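Local coordinates for protein putative alpha/beta hydrolase (Desulfitobacterium hafniense, PDB 4RPC) that probably hydrolyses a substrate not yet identified, as a member of the alpha/beta hydrolase family, at residues A[53-57]-A[58-62]; A[66-69]-A[70-74]; A[99-102]-A[103-107]. One frame throughout, in Å; residues are numbered along the deposited sequence.

Contact 1: A[53-57]-A[58-62]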
loop_
_atom_site.group_PDB
_atom_site.type_symbol
_atom_site.label_atom_id
_atom_site.label_comp_id
_atom_site.label_asym_id
_atom_site.label_seq_id
_atom_site.Cartn_x
_atom_site.Cartn_y
_atom_site.Cartn_z
ATOM N N ILE A 53 -5.244 10.746 -3.173
ATOM C CA ILE A 53 -5.204 9.372 -3.589
ATOM C C ILE A 53 -4.562 9.211 -4.959
ATOM O O ILE A 53 -5.149 9.545 -5.967
ATOM C CB ILE A 53 -6.608 8.728 -3.618
ATOM C CG1 ILE A 53 -7.454 9.127 -2.363
ATOM C CG2 ILE A 53 -6.500 7.230 -3.710
ATOM C CD1 ILE A 53 -8.253 10.359 -2.547
ATOM N N PRO A 54 -3.321 8.728 -5.007
ATOM C CA PRO A 54 -2.744 8.572 -6.331
ATOM C C PRO A 54 -3.241 7.332 -7.087
ATOM O O PRO A 54 -3.734 6.397 -6.490
ATOM C CB PRO A 54 -1.250 8.407 -6.030
ATOM C CG PRO A 54 -1.163 8.009 -4.591
ATOM C CD PRO A 54 -2.310 8.700 -3.949
ATOM N N GLU A 55 -3.087 7.320 -8.402
ATOM C CA GLU A 55 -3.135 6.078 -9.180
ATOM C C GLU A 55 -1.730 5.598 -9.428
ATOM O O GLU A 55 -0.902 6.352 -9.916
ATOM C CB GLU A 55 -3.725 6.368 -10.529
ATOM C CG GLU A 55 -5.129 6.851 -10.457
ATOM C CD GLU A 55 -5.712 7.168 -11.823
ATOM O OE1 GLU A 55 -5.002 7.024 -12.881
ATOM O OE2 GLU A 55 -6.887 7.580 -11.787
ATOM N N LEU A 56 -1.413 4.375 -9.069
ATOM C CA LEU A 56 -0.133 3.810 -9.468
ATOM C C LEU A 56 -0.106 3.737 -10.994
ATOM O O LEU A 56 -1.137 3.560 -11.645
ATOM C CB LEU A 56 0.059 2.419 -8.869
ATOM C CG LEU A 56 0.200 2.287 -7.347
ATOM C CD1 LEU A 56 0.508 0.833 -7.012
ATOM C CD2 LEU A 56 1.344 3.135 -6.903
ATOM N N GLU A 57 1.068 3.929 -11.568
ATOM C CA GLU A 57 1.208 3.849 -13.018
ATOM C C GLU A 57 0.525 2.640 -13.611
ATOM O O GLU A 57 0.621 1.534 -13.109
ATOM C CB GLU A 57 2.675 3.879 -13.444
ATOM C CG GLU A 57 3.333 5.246 -13.221
ATOM C CD GLU A 57 3.850 5.473 -11.787
ATOM O OE1 GLU A 57 3.617 4.619 -10.916
ATOM O OE2 GLU A 57 4.549 6.500 -11.552
ATOM N N GLY A 58 -0.162 2.884 -14.716
ATOM C CA GLY A 58 -0.921 1.859 -15.443
ATOM C C GLY A 58 -2.217 1.344 -14.802
ATOM O O GLY A 58 -2.889 0.514 -15.425
ATOM N N HIS A 59 -2.589 1.828 -13.596
ATOM C CA HIS A 59 -3.785 1.380 -12.941
ATOM C C HIS A 59 -5.000 2.289 -13.244
ATOM O O HIS A 59 -5.597 2.961 -12.360
ATOM C CB HIS A 59 -3.513 1.266 -11.457
ATOM C CG HIS A 59 -2.594 0.124 -11.141
ATOM N ND1 HIS A 59 -1.324 0.048 -11.673
ATOM C CD2 HIS A 59 -2.766 -0.992 -10.401
ATOM C CE1 HIS A 59 -0.772 -1.095 -11.315
ATOM N NE2 HIS A 59 -1.608 -1.728 -10.516
ATOM N N THR A 60 -5.382 2.244 -14.502
ATOM C CA THR A 60 -6.371 3.141 -15.058
ATOM C C THR A 60 -6.894 2.428 -16.330
ATOM O O THR A 60 -6.315 1.390 -16.785
ATOM C CB THR A 60 -5.707 4.516 -15.306
ATOM O OG1 THR A 60 -6.688 5.488 -15.619
ATOM C CG2 THR A 60 -4.664 4.505 -16.410
ATOM N N ALA A 61 -7.996 2.914 -16.852
ATOM C CA ALA A 61 -8.647 2.226 -17.953
ATOM C C ALA A 61 -7.823 2.301 -19.248
ATOM O O ALA A 61 -7.757 1.304 -19.978
ATOM C CB ALA A 61 -10.056 2.750 -18.163
ATOM N N HIS A 62 -7.159 3.430 -19.499
ATOM C CA HIS A 62 -6.339 3.603 -20.701
ATOM C C HIS A 62 -4.893 3.964 -20.362
ATOM O O HIS A 62 -4.499 5.108 -20.452
ATOM C CB HIS A 62 -6.966 4.689 -21.578
ATOM C CG HIS A 62 -8.419 4.466 -21.830
ATOM N ND1 HIS A 62 -9.405 5.276 -21.301
ATOM C CD2 HIS A 62 -9.054 3.496 -22.515
ATOM C CE1 HIS A 62 -10.586 4.829 -21.680
ATOM N NE2 HIS A 62 -10.401 3.739 -22.400
#
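A type II beta turn from L56 to H59 reverses the chain just beyond strand 50-54. It is closed by H59 N, which donates to L56 O at 3.0 Å. G58 takes the third position with a positive phi of 72°; a beta carbon there would collide with E57 O, so glycine suits the place. The imidazole of H59 folds back over the turn, its CG anti to the carbonyl carbon (chi1 -70°), and ND1 donates to E57 O over 2.8 Å. That oxygen lies in the ring plane, although ND1 stands well above the plane of the carbonyl. One ring face receives L56 CB, a CH-pi contact with CB 4.2 Å from the H59 ring centroid. NE2 accepts from the backbone N of G31, so both ring nitrogens are used. With an alanine in its place, E57 O and G31 N would probably lose their partners, and the turn its tie to the G31 loop. Beside the turn, E55 OE1 lies 3.6 Å from T60 CB, the two side chains crossing at about a right angle; K12 and H14 hold the carboxylate. The whole is a glycine-containing reverse turn leaving a central-sheet strand of the alpha/beta hydrolase fold.

Contact 2: A[66-69]-A[70-74]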
loop_
_atom_site.group_PDB
_atom_site.type_symbol
_atom_site.label_atom_id
_atom_site.label_comp_id
_atom_site.label_asym_id
_atom_site.label_seq_id
_atom_site.Cartn_x
_atom_site.Cartn_y
_atom_site.Cartn_z
ATOM N N TYR A 66 3.634 2.532 -17.568
ATOM C CA TYR A 66 3.699 1.498 -16.577
ATOM C C TYR A 66 4.758 1.896 -15.577
ATOM O O TYR A 66 5.609 2.743 -15.853
ATOM C CB TYR A 66 4.119 0.175 -17.223
ATOM C CG TYR A 66 3.235 -0.320 -18.373
ATOM C CD1 TYR A 66 1.861 -0.452 -18.216
ATOM C CD2 TYR A 66 3.796 -0.698 -19.579
ATOM C CE1 TYR A 66 1.083 -0.976 -19.218
ATOM C CE2 TYR A 66 3.018 -1.188 -20.606
ATOM C CZ TYR A 66 1.669 -1.324 -20.426
ATOM O OH TYR A 66 0.881 -1.801 -21.469
HETATM N N MSE A 67 4.706 1.240 -14.433
HETATM C CA MSE A 67 5.556 1.526 -13.303
HETATM C C MSE A 67 6.977 1.118 -13.621
HETATM O O MSE A 67 7.190 0.116 -14.256
HETATM C CB MSE A 67 5.117 0.716 -12.102
HETATM C CG MSE A 67 4.879 1.690 -10.981
HETATM SE SE MSE A 67 4.469 0.818 -9.279
HETATM C CE MSE A 67 2.778 0.261 -9.920
ATOM N N VAL A 68 7.937 1.912 -13.159
ATOM C CA VAL A 68 9.362 1.632 -13.314
ATOM C C VAL A 68 9.985 1.208 -11.979
ATOM O O VAL A 68 10.666 0.235 -11.913
ATOM C CB VAL A 68 10.132 2.845 -13.864
ATOM C CG1 VAL A 68 11.604 2.504 -14.088
ATOM C CG2 VAL A 68 9.558 3.282 -15.205
ATOM N N SER A 69 9.753 1.951 -10.921
ATOM C CA SER A 69 10.276 1.586 -9.641
ATOM C C SER A 69 9.530 2.325 -8.532
ATOM O O SER A 69 8.882 3.343 -8.727
ATOM C CB SER A 69 11.757 1.989 -9.561
ATOM O OG SER A 69 11.829 3.388 -9.706
ATOM N N VAL A 70 9.678 1.806 -7.335
ATOM C CA VAL A 70 9.129 2.447 -6.196
ATOM C C VAL A 70 9.732 3.802 -6.119
ATOM O O VAL A 70 9.007 4.748 -5.855
ATOM C CB VAL A 70 9.404 1.652 -4.892
ATOM C CG1 VAL A 70 9.012 2.463 -3.672
ATOM C CG2 VAL A 70 8.730 0.308 -4.908
ATOM N N GLU A 71 11.053 3.934 -6.303
ATOM C CA GLU A 71 11.730 5.264 -6.231
ATOM C C GLU A 71 11.153 6.309 -7.234
ATOM O O GLU A 71 10.971 7.506 -6.916
ATOM C CB GLU A 71 13.259 5.151 -6.472
ATOM C CG GLU A 71 14.040 4.398 -5.379
ATOM C CD GLU A 71 13.984 2.869 -5.493
ATOM O OE1 GLU A 71 13.290 2.304 -6.377
ATOM O OE2 GLU A 71 14.636 2.202 -4.666
ATOM N N GLU A 72 10.956 5.885 -8.472
ATOM C CA GLU A 72 10.462 6.826 -9.462
ATOM C C GLU A 72 8.974 7.193 -9.191
ATOM O O GLU A 72 8.587 8.356 -9.253
ATOM C CB GLU A 72 10.692 6.278 -10.839
ATOM C CG GLU A 72 10.589 7.350 -11.911
ATOM C CD GLU A 72 11.219 6.897 -13.230
ATOM O OE1 GLU A 72 12.402 6.442 -13.196
ATOM O OE2 GLU A 72 10.519 6.991 -14.269
ATOM N N THR A 73 8.183 6.233 -8.778
ATOM C CA THR A 73 6.790 6.495 -8.407
ATOM C C THR A 73 6.713 7.463 -7.206
ATOM O O THR A 73 6.005 8.503 -7.239
ATOM C CB THR A 73 6.090 5.140 -8.177
ATOM O OG1 THR A 73 5.927 4.513 -9.445
ATOM C CG2 THR A 73 4.746 5.287 -7.493
ATOM N N ALA A 74 7.533 7.217 -6.188
ATOM C CA ALA A 74 7.606 8.113 -5.020
ATOM C C ALA A 74 8.031 9.518 -5.453
ATOM O O ALA A 74 7.362 10.498 -5.105
ATOM C CB ALA A 74 8.542 7.556 -3.954
HETATM O O HOH W 1 7.534 4.198 -11.490
#
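V68 lies over one face of the E72 carboxylate, its two methyls reaching the two oxygens separately: CG2 stands 3.9 Å from E72 OE2 and CG1 4.1 Å from E72 OE1. The carboxylate of E71 is met differently, at a single oxygen, with S69 CB 3.5 Å from E71 OE1; its other oxygen is engaged in a salt bridge with K197. Between these two acids sits S69, the N-cap of helix 70-83. Its OG is placed between the backbone N and the carbonyl carbon (chi1 62°), and from there accepts from E72 N at 2.9 Å. A helix start has amide N-H groups with no preceding carbonyl to serve them, and a short side chain ending in a hydroxyl is well suited to supply the missing acceptor. The carbonyl of S69 adds the first regular turn, as T73 N donates to S69 O at 3.0 Å with a nearly straight N-H...O angle of 168°. T73 reaches back along the incoming loop: its OG1 lies 3.4 Å from CG of the selenomethionine M67, accepts from a water that V68 N also holds, and is hydrogen-bonded to E57. A threonine suits the place because its hydroxyl can hold the water and E57 together. On the loop side, M67 touches L97 of helix 97-108 and A185 of helix 179-191, while A74 packs on E104 and M105, where helix 70-83 meets helix 97-108.

Contact 3: A[99-102]-A[103-107]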
loop_
_atom_site.group_PDB
_atom_site.type_symbol
_atom_site.label_atom_id
_atom_site.label_comp_id
_atom_site.label_asym_id
_atom_site.label_seq_id
_atom_site.Cartn_x
_atom_site.Cartn_y
_atom_site.Cartn_z
ATOM N N ALA A 99 2.677 0.524 0.525
ATOM C CA ALA A 99 3.423 0.782 1.760
ATOM C C ALA A 99 4.890 1.066 1.431
ATOM O O ALA A 99 5.574 1.761 2.161
ATOM C CB ALA A 99 3.343 -0.415 2.695
ATOM N N SER A 100 5.390 0.456 0.354
ATOM C CA SER A 100 6.776 0.679 -0.047
ATOM C C SER A 100 6.894 2.062 -0.616
ATOM O O SER A 100 7.853 2.737 -0.336
ATOM C CB SER A 100 7.251 -0.335 -1.103
ATOM O OG SER A 100 7.209 -1.593 -0.564
ATOM N N VAL A 101 5.922 2.483 -1.387
ATOM C CA VAL A 101 5.890 3.870 -1.897
ATOM C C VAL A 101 5.815 4.887 -0.701
ATOM O O VAL A 101 6.485 5.926 -0.699
ATOM C CB VAL A 101 4.738 4.081 -2.843
ATOM C CG1 VAL A 101 4.648 5.555 -3.278
ATOM C CG2 VAL A 101 4.874 3.185 -4.060
ATOM N N ALA A 102 5.021 4.575 0.309
ATOM C CA ALA A 102 4.902 5.460 1.478
ATOM C C ALA A 102 6.265 5.607 2.176
ATOM O O ALA A 102 6.689 6.702 2.455
ATOM C CB ALA A 102 3.896 4.901 2.453
ATOM N N VAL A 103 6.957 4.482 2.416
ATOM C CA VAL A 103 8.227 4.508 3.097
ATOM C C VAL A 103 9.207 5.308 2.294
ATOM O O VAL A 103 9.909 6.165 2.801
ATOM C CB VAL A 103 8.751 3.084 3.359
ATOM C CG1 VAL A 103 10.162 3.109 3.936
ATOM C CG2 VAL A 103 7.845 2.384 4.332
ATOM N N GLU A 104 9.252 5.033 1.005
ATOM C CA GLU A 104 10.157 5.776 0.120
ATOM C C GLU A 104 9.893 7.270 0.151
ATOM O O GLU A 104 10.831 8.101 0.048
ATOM C CB GLU A 104 10.027 5.272 -1.303
ATOM C CG GLU A 104 10.894 5.943 -2.325
ATOM C CD GLU A 104 12.340 5.640 -2.166
ATOM O OE1 GLU A 104 12.700 4.638 -1.501
ATOM O OE2 GLU A 104 13.126 6.435 -2.703
HETATM N N MSE A 105 8.636 7.644 0.217
HETATM C CA MSE A 105 8.336 9.078 0.386
HETATM C C MSE A 105 8.867 9.640 1.690
HETATM O O MSE A 105 9.334 10.751 1.719
HETATM C CB MSE A 105 6.845 9.324 0.235
HETATM C CG MSE A 105 6.620 9.327 -1.288
HETATM SE SE MSE A 105 4.708 9.556 -1.474
HETATM C CE MSE A 105 4.909 11.527 -1.310
ATOM N N ALA A 106 8.861 8.844 2.764
ATOM C CA ALA A 106 9.372 9.310 4.062
ATOM C C ALA A 106 10.870 9.482 4.070
ATOM O O ALA A 106 11.386 10.272 4.829
ATOM C CB ALA A 106 8.956 8.362 5.196
ATOM N N ILE A 107 11.556 8.721 3.239
ATOM C CA ILE A 107 13.004 8.740 3.153
ATOM C C ILE A 107 13.535 9.854 2.250
ATOM O O ILE A 107 14.557 10.445 2.551
ATOM C CB ILE A 107 13.483 7.394 2.590
ATOM C CG1 ILE A 107 13.234 6.279 3.592
ATOM C CG2 ILE A 107 14.927 7.485 2.101
ATOM C CD1 ILE A 107 13.558 4.918 2.987
#
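M105 packs back against V101, one helical turn earlier, and its side chain can be followed outward from the backbone. CB lies 3.4 Å from A102 O and about as far from V101 O. With CG anti to the carbonyl carbon (chi1 -80°), the next atom still runs beside the preceding turn, and CG stands 3.5 Å from V101 O. The selenium, introduced in place of the methionine sulfur, then comes 4.4 Å from V101 CG1 in an apolar contact. A bend at chi3 sets the direction of the terminal methyl, and the side chain as a whole touches L77 and L81 of helix 70-83 and L25 of strand 23-27. A long, flexible, apolar chain suits a place between helix 70-83 and the sheet, where leucines lie around it. V103 is more compact: its CG2 touches A99 O at 3.2 Å, and its side chain touches L118 of strand 112-119. Small A102 and A106 allow the helix to lie close on L116 of that strand. E104 faces helix 70-83 instead, beside E71 and A74, and its OE1 is hydrogen-bonded to Y192 OH. Along the backbone, each N-H bonds the carbonyl four residues earlier, as M105 N does to V101 O at 2.9 Å. This is the helix of the beta-alpha-beta unit joining strands 88-95 and 112-119, and it follows what is probably the nucleophile elbow of an alpha/beta hydrolase.

In the fold
The three contacts run in series along the chain, and contact 2 touches both others. Contacts 1 and 2, with centres about 12 Å apart, meet where E57 OE1 lies 2.7 Å from T73 OG1, a probable hydrogen bond joining the turn to the start of helix 70-83; K76 forms a salt bridge with E57. Contacts 2 and 3, with centres about 11 Å apart, are joined by helix packing, A74 CB lying 3.3 Å from E104 CG. Contacts 1 and 3 do not touch, their nearest atoms being about 5 Å apart. The L56 side chain lies near, without touching, the probable triad of S96, H241 and E213, and V101 touches the probable nucleophile elbow.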